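Long-range contacts in BtGH115A (Bacteroides thetaiotaomicron, PDB 5BY3), which acts as a family GH115 4-O-methyl-alpha-glucuronidase, a glycoside hydrolase with specificity for decorated arabinogalactans: residues 135-141 and 551-557; 485-489 and 558-563; 472-478 and 546-551; 47-51 and 123-129. One frame throughout, in Å; residues are numbered along the deposited sequence.

Interaction 1. Residues 135-141 and 551-557; sequences WADVTPE and RQSAYFE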
loop_
_atom_site.group_PDB
_atom_site.type_symbol
_atom_site.label_atom_id
_atom_site.label_comp_id
_atom_site.label_asym_id
_atom_site.label_seq_id
_atom_site.Cartn_x
_atom_site.Cartn_y
_atom_site.Cartn_z
ATOM N N TRP A 135 4.100 -7.682 15.452
ATOM C CA TRP A 135 3.833 -8.116 14.079
ATOM C C TRP A 135 5.099 -8.364 13.232
ATOM O O TRP A 135 5.066 -9.080 12.205
ATOM C CB TRP A 135 2.858 -7.157 13.376
ATOM C CG TRP A 135 1.379 -7.475 13.660
ATOM C CD1 TRP A 135 0.571 -6.928 14.661
ATOM C CD2 TRP A 135 0.562 -8.424 12.968
ATOM N NE1 TRP A 135 -0.683 -7.480 14.597
ATOM C CE2 TRP A 135 -0.721 -8.392 13.568
ATOM C CE3 TRP A 135 0.785 -9.301 11.882
ATOM C CZ2 TRP A 135 -1.760 -9.210 13.137
ATOM C CZ3 TRP A 135 -0.250 -10.102 11.443
ATOM C CH2 TRP A 135 -1.514 -10.067 12.088
ATOM N N ALA A 136 6.211 -7.784 13.661
ATOM C CA ALA A 136 7.490 -8.194 13.110
ATOM C C ALA A 136 8.523 -8.434 14.207
ATOM O O ALA A 136 9.712 -8.393 13.956
ATOM C CB ALA A 136 7.988 -7.201 12.075
ATOM N N ASP A 137 8.047 -8.661 15.428
ATOM C CA ASP A 137 8.909 -9.050 16.560
ATOM C C ASP A 137 9.951 -8.015 16.859
ATOM O O ASP A 137 11.069 -8.370 17.243
ATOM C CB ASP A 137 9.604 -10.402 16.316
ATOM C CG ASP A 137 8.637 -11.468 15.913
ATOM O OD1 ASP A 137 7.914 -11.985 16.798
ATOM O OD2 ASP A 137 8.565 -11.765 14.703
ATOM N N VAL A 138 9.594 -6.742 16.694
ATOM C CA VAL A 138 10.521 -5.651 16.959
ATOM C C VAL A 138 10.532 -5.376 18.476
ATOM O O VAL A 138 9.929 -4.408 18.976
ATOM C CB VAL A 138 10.162 -4.452 16.081
ATOM C CG1 VAL A 138 11.073 -3.271 16.347
ATOM C CG2 VAL A 138 10.232 -4.855 14.600
ATOM N N THR A 139 11.226 -6.242 19.215
ATOM C CA THR A 139 11.203 -6.189 20.675
ATOM C C THR A 139 11.542 -4.801 21.239
ATOM O O THR A 139 12.629 -4.298 21.002
ATOM C CB THR A 139 12.127 -7.242 21.295
ATOM O OG1 THR A 139 12.019 -8.485 20.563
ATOM C CG2 THR A 139 11.751 -7.472 22.788
ATOM N N PRO A 140 10.604 -4.165 21.989
ATOM C CA PRO A 140 10.983 -2.809 22.517
ATOM C C PRO A 140 12.145 -2.923 23.463
ATOM O O PRO A 140 12.340 -3.960 24.107
ATOM C CB PRO A 140 9.736 -2.308 23.273
ATOM C CG PRO A 140 8.637 -3.286 22.901
ATOM C CD PRO A 140 9.251 -4.587 22.414
ATOM N N GLU A 141 12.927 -1.865 23.517
ATOM C CA GLU A 141 14.073 -1.823 24.387
ATOM C C GLU A 141 13.527 -1.467 25.761
ATOM O O GLU A 141 12.456 -0.857 25.867
ATOM C CB GLU A 141 15.071 -0.779 23.884
ATOM C CG GLU A 141 15.826 -1.237 22.651
ATOM C CD GLU A 141 17.038 -0.384 22.353
ATOM O OE1 GLU A 141 17.073 0.214 21.247
ATOM O OE2 GLU A 141 17.946 -0.312 23.221
ATOM N N ARG A 551 16.481 -8.311 18.247
ATOM C CA ARG A 551 16.023 -7.922 16.916
ATOM C C ARG A 551 16.419 -8.803 15.697
ATOM O O ARG A 551 16.351 -8.352 14.555
ATOM C CB ARG A 551 16.129 -6.387 16.725
ATOM C CG ARG A 551 14.740 -5.764 16.887
ATOM C CD ARG A 551 14.486 -4.947 18.150
ATOM N NE ARG A 551 14.496 -3.570 17.691
ATOM C CZ ARG A 551 14.197 -2.491 18.378
ATOM N NH1 ARG A 551 13.814 -2.553 19.646
ATOM N NH2 ARG A 551 14.290 -1.324 17.758
ATOM N N GLN A 552 16.778 -10.069 15.957
ATOM C CA GLN A 552 17.298 -10.996 14.931
ATOM C C GLN A 552 16.189 -11.538 14.070
ATOM O O GLN A 552 16.364 -11.724 12.859
ATOM C CB GLN A 552 18.072 -12.187 15.541
ATOM C CG GLN A 552 19.389 -11.850 16.241
ATOM C CD GLN A 552 20.527 -11.529 15.276
ATOM O OE1 GLN A 552 20.542 -11.980 14.099
ATOM N NE2 GLN A 552 21.496 -10.731 15.767
ATOM N N SER A 553 15.055 -11.824 14.696
ATOM C CA SER A 553 13.856 -12.188 13.948
ATOM C C SER A 553 13.337 -11.034 13.056
ATOM O O SER A 553 13.021 -11.254 11.900
ATOM C CB SER A 553 12.776 -12.703 14.902
ATOM O OG SER A 553 13.227 -13.869 15.585
ATOM N N ALA A 554 13.297 -9.809 13.564
ATOM C CA ALA A 554 12.885 -8.672 12.737
ATOM C C ALA A 554 13.829 -8.521 11.563
ATOM O O ALA A 554 13.428 -8.154 10.433
ATOM C CB ALA A 554 12.847 -7.385 13.546
ATOM N N TYR A 555 15.089 -8.840 11.801
ATOM C CA TYR A 555 16.028 -8.733 10.701
ATOM C C TYR A 555 15.709 -9.784 9.625
ATOM O O TYR A 555 15.739 -9.477 8.441
ATOM C CB TYR A 555 17.472 -8.835 11.196
ATOM C CG TYR A 555 18.507 -8.540 10.130
ATOM C CD1 TYR A 555 18.718 -7.228 9.666
ATOM C CD2 TYR A 555 19.258 -9.565 9.576
ATOM C CE1 TYR A 555 19.666 -6.957 8.688
ATOM C CE2 TYR A 555 20.216 -9.302 8.612
ATOM C CZ TYR A 555 20.408 -8.015 8.169
ATOM O OH TYR A 555 21.348 -7.785 7.219
ATOM N N PHE A 556 15.371 -11.000 10.017
ATOM C CA PHE A 556 15.140 -11.995 8.989
ATOM C C PHE A 556 13.878 -11.609 8.203
ATOM O O PHE A 556 13.857 -11.624 6.975
ATOM C CB PHE A 556 15.053 -13.427 9.555
ATOM C CG PHE A 556 15.056 -14.488 8.481
ATOM C CD1 PHE A 556 16.256 -15.027 8.016
ATOM C CD2 PHE A 556 13.849 -14.920 7.895
ATOM C CE1 PHE A 556 16.254 -15.979 6.984
ATOM C CE2 PHE A 556 13.836 -15.873 6.885
ATOM C CZ PHE A 556 15.038 -16.413 6.432
ATOM N N GLU A 557 12.858 -11.233 8.957
ATOM C CA GLU A 557 11.562 -10.797 8.451
ATOM C C GLU A 557 11.595 -9.578 7.540
ATOM O O GLU A 557 10.992 -9.617 6.469
ATOM C CB GLU A 557 10.609 -10.554 9.626
ATOM C CG GLU A 557 10.116 -11.844 10.226
ATOM C CD GLU A 557 9.437 -11.642 11.542
ATOM O OE1 GLU A 557 8.456 -10.872 11.591
ATOM O OE2 GLU A 557 9.875 -12.286 12.523
HETATM O O HOH W 1 13.263 -9.806 16.384
#
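Val138 and Arg551 meet where the loop between helix 113-126 and strand 145-148 runs across the first turn of helix 552-580. Val138 is the centre of an inverse gamma turn, and its CG1 sits over one face of the Arg551 guanidinium, displaced toward the rim and 3.7 Å from NE. The arginine chain bends at chi2 and chi3, which brings NH1 round to the loop carbonyl. There Arg551 NH1 donates to Thr139 O, with an N-H...O angle of only 138° and the oxygen 20° out of the guanidinium plane; their 2.5 Å separation is unusually short and its exact length doubtful. The other valine branch, CG2, rests on Ala554 CB at 3.8 Å; alanine is small enough for the loop to lie close to the helix here.

Farther along, the side chains of Asp137 and Glu557 cross at about a right angle, their carboxylate planes 86° apart, with Asp137 OD2 just 2.6 Å from Glu557 OE2. Two lysines supply positive charge to this buried acidic pair: Lys610 binds Asp137 OD1 and Lys438 binds Glu557 OE1. Between the two ends of the contact, one water donates to Asp137 O and accepts from Ala554 N, at 2.8 Å from each.

Interaction 2. Residues 485-489 and 558-563; sequences VMQEH and LVKYPV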
loop_
_atom_site.group_PDB
_atom_site.type_symbol
_atom_site.label_atom_id
_atom_site.label_comp_id
_atom_site.label_asym_id
_atom_site.label_seq_id
_atom_site.Cartn_x
_atom_site.Cartn_y
_atom_site.Cartn_z
ATOM N N VAL A 485 21.158 -0.888 0.741
ATOM C CA VAL A 485 20.633 -2.206 0.332
ATOM C C VAL A 485 19.122 -2.219 0.045
ATOM O O VAL A 485 18.686 -2.731 -1.003
ATOM C CB VAL A 485 21.024 -3.286 1.334
ATOM C CG1 VAL A 485 20.190 -4.524 1.165
ATOM C CG2 VAL A 485 22.507 -3.592 1.170
HETATM N N MSE A 486 18.336 -1.643 0.958
HETATM C CA MSE A 486 16.873 -1.529 0.780
HETATM C C MSE A 486 16.591 -0.677 -0.431
HETATM O O MSE A 486 15.769 -1.033 -1.278
HETATM C CB MSE A 486 16.221 -1.004 2.063
HETATM C CG MSE A 486 16.217 -2.000 3.239
HETATM SE SE MSE A 486 16.048 -3.919 2.774
HETATM C CE MSE A 486 14.109 -4.104 2.660
ATOM N N GLN A 487 17.300 0.435 -0.552
ATOM C CA GLN A 487 17.164 1.288 -1.712
ATOM C C GLN A 487 17.402 0.509 -3.011
ATOM O O GLN A 487 16.650 0.645 -3.974
ATOM C CB GLN A 487 18.113 2.463 -1.615
ATOM C CG GLN A 487 17.698 3.509 -0.588
ATOM C CD GLN A 487 18.763 4.579 -0.395
ATOM O OE1 GLN A 487 19.969 4.297 -0.450
ATOM N NE2 GLN A 487 18.327 5.811 -0.166
ATOM N N GLU A 488 18.438 -0.318 -3.024
ATOM C CA GLU A 488 18.783 -1.010 -4.238
ATOM C C GLU A 488 17.810 -2.110 -4.529
ATOM O O GLU A 488 17.544 -2.354 -5.693
ATOM C CB GLU A 488 20.215 -1.547 -4.202
ATOM C CG GLU A 488 21.236 -0.475 -4.546
ATOM C CD GLU A 488 21.100 0.009 -5.974
ATOM O OE1 GLU A 488 21.348 -0.871 -6.857
ATOM O OE2 GLU A 488 20.758 1.237 -6.173
ATOM N N HIS A 489 17.281 -2.723 -3.465
ATOM C CA HIS A 489 16.190 -3.729 -3.463
ATOM C C HIS A 489 14.974 -3.185 -4.180
ATOM O O HIS A 489 14.487 -3.799 -5.155
ATOM C CB HIS A 489 15.842 -4.061 -2.032
ATOM C CG HIS A 489 14.847 -5.158 -1.857
ATOM N ND1 HIS A 489 15.069 -6.450 -2.296
ATOM C CD2 HIS A 489 13.650 -5.179 -1.210
ATOM C CE1 HIS A 489 14.027 -7.205 -1.979
ATOM N NE2 HIS A 489 13.158 -6.464 -1.306
ATOM N N LEU A 558 12.341 -8.545 7.938
ATOM C CA LEU A 558 12.286 -7.236 7.272
ATOM C C LEU A 558 13.416 -6.953 6.287
ATOM O O LEU A 558 13.241 -6.175 5.358
ATOM C CB LEU A 558 12.200 -6.132 8.324
ATOM C CG LEU A 558 11.034 -6.308 9.343
ATOM C CD1 LEU A 558 11.215 -5.413 10.546
ATOM C CD2 LEU A 558 9.670 -6.059 8.744
ATOM N N VAL A 559 14.567 -7.580 6.475
ATOM C CA VAL A 559 15.714 -7.374 5.588
ATOM C C VAL A 559 16.146 -8.672 4.912
ATOM O O VAL A 559 16.128 -8.756 3.697
ATOM C CB VAL A 559 16.909 -6.675 6.320
ATOM C CG1 VAL A 559 18.026 -6.358 5.361
ATOM C CG2 VAL A 559 16.478 -5.364 6.938
ATOM N N LYS A 560 16.513 -9.684 5.691
ATOM C CA LYS A 560 17.193 -10.862 5.143
ATOM C C LYS A 560 16.276 -11.684 4.230
ATOM O O LYS A 560 16.656 -11.966 3.102
ATOM C CB LYS A 560 17.820 -11.709 6.267
ATOM C CG LYS A 560 18.867 -12.717 5.814
ATOM C CD LYS A 560 19.734 -13.180 6.974
ATOM C CE LYS A 560 20.871 -14.077 6.507
ATOM N NZ LYS A 560 20.483 -15.510 6.559
ATOM N N TYR A 561 15.074 -12.042 4.677
ATOM C CA TYR A 561 14.168 -12.796 3.787
ATOM C C TYR A 561 13.867 -12.076 2.466
ATOM O O TYR A 561 14.069 -12.712 1.437
ATOM C CB TYR A 561 12.866 -13.290 4.460
ATOM C CG TYR A 561 12.048 -14.227 3.552
ATOM C CD1 TYR A 561 12.362 -15.602 3.453
ATOM C CD2 TYR A 561 10.997 -13.738 2.762
ATOM C CE1 TYR A 561 11.646 -16.444 2.616
ATOM C CE2 TYR A 561 10.290 -14.570 1.940
ATOM C CZ TYR A 561 10.613 -15.922 1.866
ATOM O OH TYR A 561 9.907 -16.748 1.018
ATOM N N PRO A 562 13.405 -10.777 2.475
ATOM C CA PRO A 562 13.087 -10.194 1.140
ATOM C C PRO A 562 14.272 -9.954 0.233
ATOM O O PRO A 562 14.189 -10.259 -0.951
ATOM C CB PRO A 562 12.345 -8.878 1.452
ATOM C CG PRO A 562 12.654 -8.566 2.884
ATOM C CD PRO A 562 13.010 -9.870 3.576
ATOM N N VAL A 563 15.382 -9.446 0.747
ATOM C CA VAL A 563 16.579 -9.265 -0.111
ATOM C C VAL A 563 17.114 -10.600 -0.657
ATOM O O VAL A 563 17.435 -10.699 -1.853
ATOM C CB VAL A 563 17.729 -8.410 0.529
ATOM C CG1 VAL A 563 19.008 -8.494 -0.317
ATOM C CG2 VAL A 563 17.329 -6.945 0.630
#
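Segments 485-489 and 558-563 run in roughly the same direction, their axes inclined at 34° and 11.2 Å apart at closest approach. Across so wide a gap the side chains must do the touching. Val563 touches three residues of the other helix: its CG2 branch reaches Val485 CG1 at 3.8 Å and the selenium of Met486, which is present as selenomethionine, at 3.9 Å. The same methyl lies over one face of the His489 imidazole, a CH-pi contact 4.0 Å from Val563 CG2 to the ring centroid and 25° off the ring normal. With His489 CG anti to the backbone N (chi1 -174°), the ring projects from its helix and presents that face to the methyl.

Helices 462-473, 476-495, 523-543 and 552-580 form a cluster that follows strand 429-433, the last strand along the chain of the parallel, TIM-barrel-type sheet. Within it Met486 also touches Leu466 and Leu470, and Val485 touches Thr539 and Val540. Helix 552-580 is irregular at this point. It widens into a pi-type turn at 558-560 and kinks at Pro562, whose nitrogen has no hydrogen to give to the preceding turn. The proline's CB points toward the other helix, and Pro562 CB comes within 3.8 Å of His489 NE2. Methionine suits its place because the unbranched chain can fold: chi2 sets SE 4.1 Å from Val559 CG1, and the bend at chi3 then swings the terminal methyl CE to 3.5 Å from Leu558 O, in the widened turn.

Interaction 3. Residues 472-478 and 546-551; sequences RELGTSC and KVPAGR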
loop_
_atom_site.group_PDB
_atom_site.type_symbol
_atom_site.label_atom_id
_atom_site.label_comp_id
_atom_site.label_asym_id
_atom_site.label_seq_id
_atom_site.Cartn_x
_atom_site.Cartn_y
_atom_site.Cartn_z
ATOM N N ARG A 472 15.223 2.772 13.479
ATOM C CA ARG A 472 14.319 2.372 14.585
ATOM C C ARG A 472 14.164 0.836 14.755
ATOM O O ARG A 472 14.151 0.349 15.883
ATOM C CB ARG A 472 12.956 3.086 14.486
ATOM C CG ARG A 472 11.999 2.997 15.676
ATOM C CD ARG A 472 10.621 3.462 15.186
ATOM N NE ARG A 472 9.906 2.365 14.494
ATOM C CZ ARG A 472 8.823 2.461 13.707
ATOM N NH1 ARG A 472 8.271 3.621 13.407
ATOM N NH2 ARG A 472 8.293 1.354 13.177
ATOM N N GLU A 473 14.045 0.083 13.661
ATOM C CA GLU A 473 13.725 -1.367 13.786
ATOM C C GLU A 473 14.973 -2.248 13.998
ATOM O O GLU A 473 14.964 -3.184 14.809
ATOM C CB GLU A 473 12.862 -1.897 12.638
ATOM C CG GLU A 473 11.582 -1.120 12.293
ATOM C CD GLU A 473 10.608 -0.862 13.450
ATOM O OE1 GLU A 473 9.534 -1.443 13.460
ATOM O OE2 GLU A 473 10.862 -0.023 14.326
ATOM N N LEU A 474 16.037 -1.940 13.268
ATOM C CA LEU A 474 17.332 -2.570 13.498
ATOM C C LEU A 474 18.108 -1.571 14.360
ATOM O O LEU A 474 17.488 -0.831 15.114
ATOM C CB LEU A 474 17.971 -2.881 12.157
ATOM C CG LEU A 474 16.900 -3.148 11.091
ATOM C CD1 LEU A 474 17.446 -2.868 9.701
ATOM C CD2 LEU A 474 16.270 -4.541 11.188
ATOM N N GLY A 475 19.420 -1.502 14.314
ATOM C CA GLY A 475 20.013 -0.346 15.016
ATOM C C GLY A 475 20.469 0.748 14.083
ATOM O O GLY A 475 20.319 0.641 12.871
ATOM N N THR A 476 21.040 1.806 14.635
ATOM C CA THR A 476 21.778 2.778 13.830
ATOM C C THR A 476 22.926 2.152 13.013
ATOM O O THR A 476 23.122 2.497 11.839
ATOM C CB THR A 476 22.288 3.898 14.736
ATOM O OG1 THR A 476 21.149 4.629 15.209
ATOM C CG2 THR A 476 23.201 4.838 13.978
ATOM N N SER A 477 23.653 1.207 13.619
ATOM C CA SER A 477 24.859 0.673 12.985
ATOM C C SER A 477 24.529 -0.307 11.843
ATOM O O SER A 477 25.262 -0.380 10.850
ATOM C CB SER A 477 25.904 0.169 14.044
ATOM O OG SER A 477 25.987 -1.251 14.248
ATOM N N CYS A 478 23.417 -1.026 11.988
ATOM C CA CYS A 478 22.899 -1.953 10.983
ATOM C C CYS A 478 22.326 -1.148 9.835
ATOM O O CYS A 478 22.626 -1.410 8.679
ATOM C CB CYS A 478 21.813 -2.827 11.592
ATOM S SG CYS A 478 21.182 -4.132 10.496
ATOM N N LYS A 546 25.912 -7.882 13.408
ATOM C CA LYS A 546 25.799 -6.515 13.995
ATOM C C LYS A 546 24.342 -6.050 14.425
ATOM O O LYS A 546 24.062 -4.842 14.639
ATOM C CB LYS A 546 26.529 -5.478 13.091
ATOM C CG LYS A 546 25.710 -4.807 11.974
ATOM C CD LYS A 546 26.544 -4.196 10.837
ATOM C CE LYS A 546 27.390 -2.997 11.260
ATOM N NZ LYS A 546 28.586 -3.362 12.064
ATOM N N VAL A 547 23.442 -7.028 14.558
ATOM C CA VAL A 547 22.025 -6.808 14.823
ATOM C C VAL A 547 21.801 -7.129 16.287
ATOM O O VAL A 547 22.122 -8.242 16.683
ATOM C CB VAL A 547 21.157 -7.777 13.964
ATOM C CG1 VAL A 547 19.705 -7.823 14.413
ATOM C CG2 VAL A 547 21.258 -7.450 12.469
ATOM N N PRO A 548 21.194 -6.197 17.076
ATOM C CA PRO A 548 20.973 -6.418 18.536
ATOM C C PRO A 548 20.212 -7.715 18.848
ATOM O O PRO A 548 19.459 -8.202 18.010
ATOM C CB PRO A 548 20.167 -5.173 18.980
ATOM C CG PRO A 548 20.405 -4.143 17.920
ATOM C CD PRO A 548 20.628 -4.900 16.630
ATOM N N ALA A 549 20.427 -8.282 20.034
ATOM C CA ALA A 549 19.921 -9.639 20.358
ATOM C C ALA A 549 18.385 -9.798 20.264
ATOM O O ALA A 549 17.872 -10.828 19.747
ATOM C CB ALA A 549 20.427 -10.084 21.728
ATOM N N GLY A 550 17.665 -8.783 20.750
ATOM C CA GLY A 550 16.209 -8.768 20.654
ATOM C C GLY A 550 15.626 -8.503 19.259
ATOM O O GLY A 550 14.411 -8.487 19.100
ATOM N N ARG A 551 16.481 -8.311 18.247
ATOM C CA ARG A 551 16.023 -7.922 16.916
ATOM C C ARG A 551 16.419 -8.803 15.697
ATOM O O ARG A 551 16.351 -8.352 14.555
ATOM C CB ARG A 551 16.129 -6.387 16.725
ATOM C CG ARG A 551 14.740 -5.764 16.887
ATOM C CD ARG A 551 14.486 -4.947 18.150
ATOM N NE ARG A 551 14.496 -3.570 17.691
ATOM C CZ ARG A 551 14.197 -2.491 18.378
ATOM N NH1 ARG A 551 13.814 -2.553 19.646
ATOM N NH2 ARG A 551 14.290 -1.324 17.758
#
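The guanidinium of Arg551 meets residues 472-478 along its edge, where the carbonyl oxygens of Arg472 and Glu473 lie close to its plane; Val138 of loop 135-141 covers a face, and Thr139 O of that loop takes NH1. The two carbonyls belong to the last residues of helix 462-473, so the contact joins a helix C-terminus to the loop leading into helix 552-580. Carbonyls at such an end have no following turn to supply N-H groups, and a cation there would also be expected to interact favourably with the helix dipole. Arg551 NE donates to Glu473 O at 2.9 Å in a nearly straight bond, 170° at the hydrogen, although the nitrogen stands 35° out of the carbonyl plane. Arg551 NH2 is 2.5 Å from Arg472 O.

A second flat pair lies beside this one. Arg472 grips Glu473 side-on, NE to OE2 at 2.6 Å and NH2 to OE1 at 3.1 Å. Both carboxylate oxygens lie near the guanidinium plane, yet each is approached from above the plane of the carboxylate. Glu445 binds the remaining Arg472 nitrogen, NH1, and Ser130 OG binds Glu473 OE1.

At the start of helix 476-495 the contact turns apolar. Cys478 SG, anti to its own amide nitrogen (chi1 -175°), packs on Val547 CG2 at 3.9 Å. On the solvent-exposed side, the long aliphatic chain of Lys546 bends at chi3, which lays its CE 3.4 Å from Ser477 O.

Interaction 4. Residues 47-51 and 123-129; sequences LSRDL and ISRLLGV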
loop_
_atom_site.group_PDB
_atom_site.type_symbol
_atom_site.label_atom_id
_atom_site.label_comp_id
_atom_site.label_asym_id
_atom_site.label_seq_id
_atom_site.Cartn_x
_atom_site.Cartn_y
_atom_site.Cartn_z
ATOM N N LEU A 47 -1.235 0.374 26.242
ATOM C CA LEU A 47 -0.169 1.186 26.849
ATOM C C LEU A 47 0.431 0.505 28.076
ATOM O O LEU A 47 1.649 0.541 28.295
ATOM C CB LEU A 47 -0.645 2.608 27.177
ATOM C CG LEU A 47 0.341 3.552 27.863
ATOM C CD1 LEU A 47 1.477 4.013 26.975
ATOM C CD2 LEU A 47 -0.385 4.767 28.376
ATOM N N SER A 48 -0.437 -0.115 28.858
ATOM C CA SER A 48 -0.054 -0.751 30.097
ATOM C C SER A 48 0.866 -1.875 29.764
ATOM O O SER A 48 1.910 -2.038 30.405
ATOM C CB SER A 48 -1.277 -1.302 30.826
ATOM O OG SER A 48 -2.185 -0.261 30.980
ATOM N N ARG A 49 0.472 -2.640 28.748
ATOM C CA ARG A 49 1.333 -3.678 28.188
ATOM C C ARG A 49 2.747 -3.138 27.851
ATOM O O ARG A 49 3.740 -3.789 28.145
ATOM C CB ARG A 49 0.644 -4.287 26.976
ATOM C CG ARG A 49 1.335 -5.504 26.427
ATOM C CD ARG A 49 0.372 -6.220 25.512
ATOM N NE ARG A 49 0.695 -5.996 24.118
ATOM C CZ ARG A 49 -0.103 -6.321 23.104
ATOM N NH1 ARG A 49 -1.298 -6.864 23.311
ATOM N NH2 ARG A 49 0.301 -6.092 21.865
ATOM N N ASP A 50 2.804 -1.925 27.292
ATOM C CA ASP A 50 4.050 -1.284 26.881
ATOM C C ASP A 50 4.780 -0.675 28.049
ATOM O O ASP A 50 5.991 -0.763 28.100
ATOM C CB ASP A 50 3.799 -0.244 25.773
ATOM C CG ASP A 50 3.128 -0.853 24.549
ATOM O OD1 ASP A 50 3.138 -2.117 24.402
ATOM O OD2 ASP A 50 2.557 -0.073 23.750
ATOM N N LEU A 51 4.049 -0.070 28.990
ATOM C CA LEU A 51 4.615 0.387 30.268
ATOM C C LEU A 51 5.352 -0.725 31.054
ATOM O O LEU A 51 6.445 -0.489 31.569
ATOM C CB LEU A 51 3.517 1.031 31.136
ATOM C CG LEU A 51 3.226 2.496 30.795
ATOM C CD1 LEU A 51 1.810 2.826 31.222
ATOM C CD2 LEU A 51 4.212 3.472 31.405
ATOM N N ILE A 123 2.057 7.945 23.475
ATOM C CA ILE A 123 2.909 7.802 24.652
ATOM C C ILE A 123 3.648 6.504 24.473
ATOM O O ILE A 123 4.825 6.421 24.787
ATOM C CB ILE A 123 2.087 7.783 25.951
ATOM C CG1 ILE A 123 1.328 9.114 26.076
ATOM C CG2 ILE A 123 2.963 7.465 27.175
ATOM C CD1 ILE A 123 0.520 9.217 27.348
ATOM N N SER A 124 2.954 5.525 23.889
ATOM C CA SER A 124 3.541 4.242 23.586
ATOM C C SER A 124 4.655 4.354 22.504
ATOM O O SER A 124 5.720 3.740 22.654
ATOM C CB SER A 124 2.431 3.261 23.287
ATOM O OG SER A 124 2.847 2.315 22.335
ATOM N N ARG A 125 4.437 5.164 21.462
ATOM C CA ARG A 125 5.502 5.517 20.486
ATOM C C ARG A 125 6.722 6.217 21.121
ATOM O O ARG A 125 7.875 5.913 20.756
ATOM C CB ARG A 125 4.954 6.366 19.314
ATOM C CG ARG A 125 4.153 5.561 18.286
ATOM C CD ARG A 125 3.102 6.397 17.538
ATOM N NE ARG A 125 2.605 5.705 16.334
ATOM C CZ ARG A 125 3.266 5.580 15.163
ATOM N NH1 ARG A 125 4.480 6.117 14.956
ATOM N NH2 ARG A 125 2.698 4.910 14.168
ATOM N N LEU A 126 6.452 7.148 22.048
ATOM C CA LEU A 126 7.465 7.893 22.811
ATOM C C LEU A 126 8.340 6.960 23.686
ATOM O O LEU A 126 9.511 7.220 23.953
ATOM C CB LEU A 126 6.759 8.913 23.720
ATOM C CG LEU A 126 6.132 10.147 23.068
ATOM C CD1 LEU A 126 5.462 10.976 24.112
ATOM C CD2 LEU A 126 7.153 10.999 22.323
ATOM N N LEU A 127 7.741 5.889 24.171
ATOM C CA LEU A 127 8.459 4.921 24.929
ATOM C C LEU A 127 9.320 4.038 24.000
ATOM O O LEU A 127 10.047 3.157 24.470
ATOM C CB LEU A 127 7.481 4.091 25.739
ATOM C CG LEU A 127 6.722 4.850 26.809
ATOM C CD1 LEU A 127 5.710 3.895 27.371
ATOM C CD2 LEU A 127 7.632 5.332 27.930
ATOM N N GLY A 128 9.246 4.292 22.692
ATOM C CA GLY A 128 10.069 3.578 21.756
ATOM C C GLY A 128 9.491 2.244 21.342
ATOM O O GLY A 128 10.244 1.357 20.924
ATOM N N VAL A 129 8.163 2.106 21.418
ATOM C CA VAL A 129 7.478 0.879 20.982
ATOM C C VAL A 129 7.021 0.986 19.515
ATOM O O VAL A 129 6.183 1.818 19.179
ATOM C CB VAL A 129 6.291 0.517 21.921
ATOM C CG1 VAL A 129 5.680 -0.830 21.569
ATOM C CG2 VAL A 129 6.731 0.529 23.381
#
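Ser124 OG donates a hydrogen bond to Asp50 OD2 at 2.8 Å, a polar link beside an apolar patch. The hydroxyl reaches the oxygen on its anti side, 25° out of the carboxylate plane. A short serine fits here because the backbones are close, with Leu47 and Ser124 CA atoms 5.8 Å apart. Val129 packs both its methyls against the aspartate, CG2 lying 3.9 Å from Asp50 CB and CG1 beside the carboxylate carbon.

Leu47 supplies the apolar half. A trans first torsion (chi1 178°) directs the leucine chain across to the other helix, where its CD1 meets Ile123 CG2 at 3.8 Å and Leu127 CD1 at 4.3 Å. From the next turn, Leu51 CD2 touches the same Leu127 methyl, also at 4.3 Å.

In the second shell, Arg205 forms a salt bridge with Asp50 OD2, so this buried oxygen receives both a serine hydroxyl and a cation. A Schellman motif ends helix 113-126, with Gly128 at positive phi; Val129 N bonds back to Ser124 O, and the reversal carries the valine round to the aspartate.

Helices 38-55 and 113-126 thus pack side by side. Ile123 rests on strand 106-110 of the mixed sheet and Leu127 on Phe146 of strand 145-148, while Arg205, from helix 193-205, approaches at the polar side.

Overall arrangement
Along the chain, interaction 4 closes before interaction 1 opens; interaction 3 falls within the span of interaction 1, and the segments of interaction 2 alternate with those of 1 and 3. Interactions 4 and 1, centres about 16 Å apart, adjoin at Val129 and Pro140. Interactions 1 and 3, their centres about 9 Å apart, share Arg551, whose guanidinium ties loop 135-141 to the end of helix 462-473. Interactions 1 and 2 occupy successive turns of helix 552-580, and 2 and 3 both use helix 476-495, centres about 15 Å apart in each pair. Through these touching pairs a continuous run of polar and apolar contacts joins the N-terminal region to the helices following the TIM-barrel-type strands.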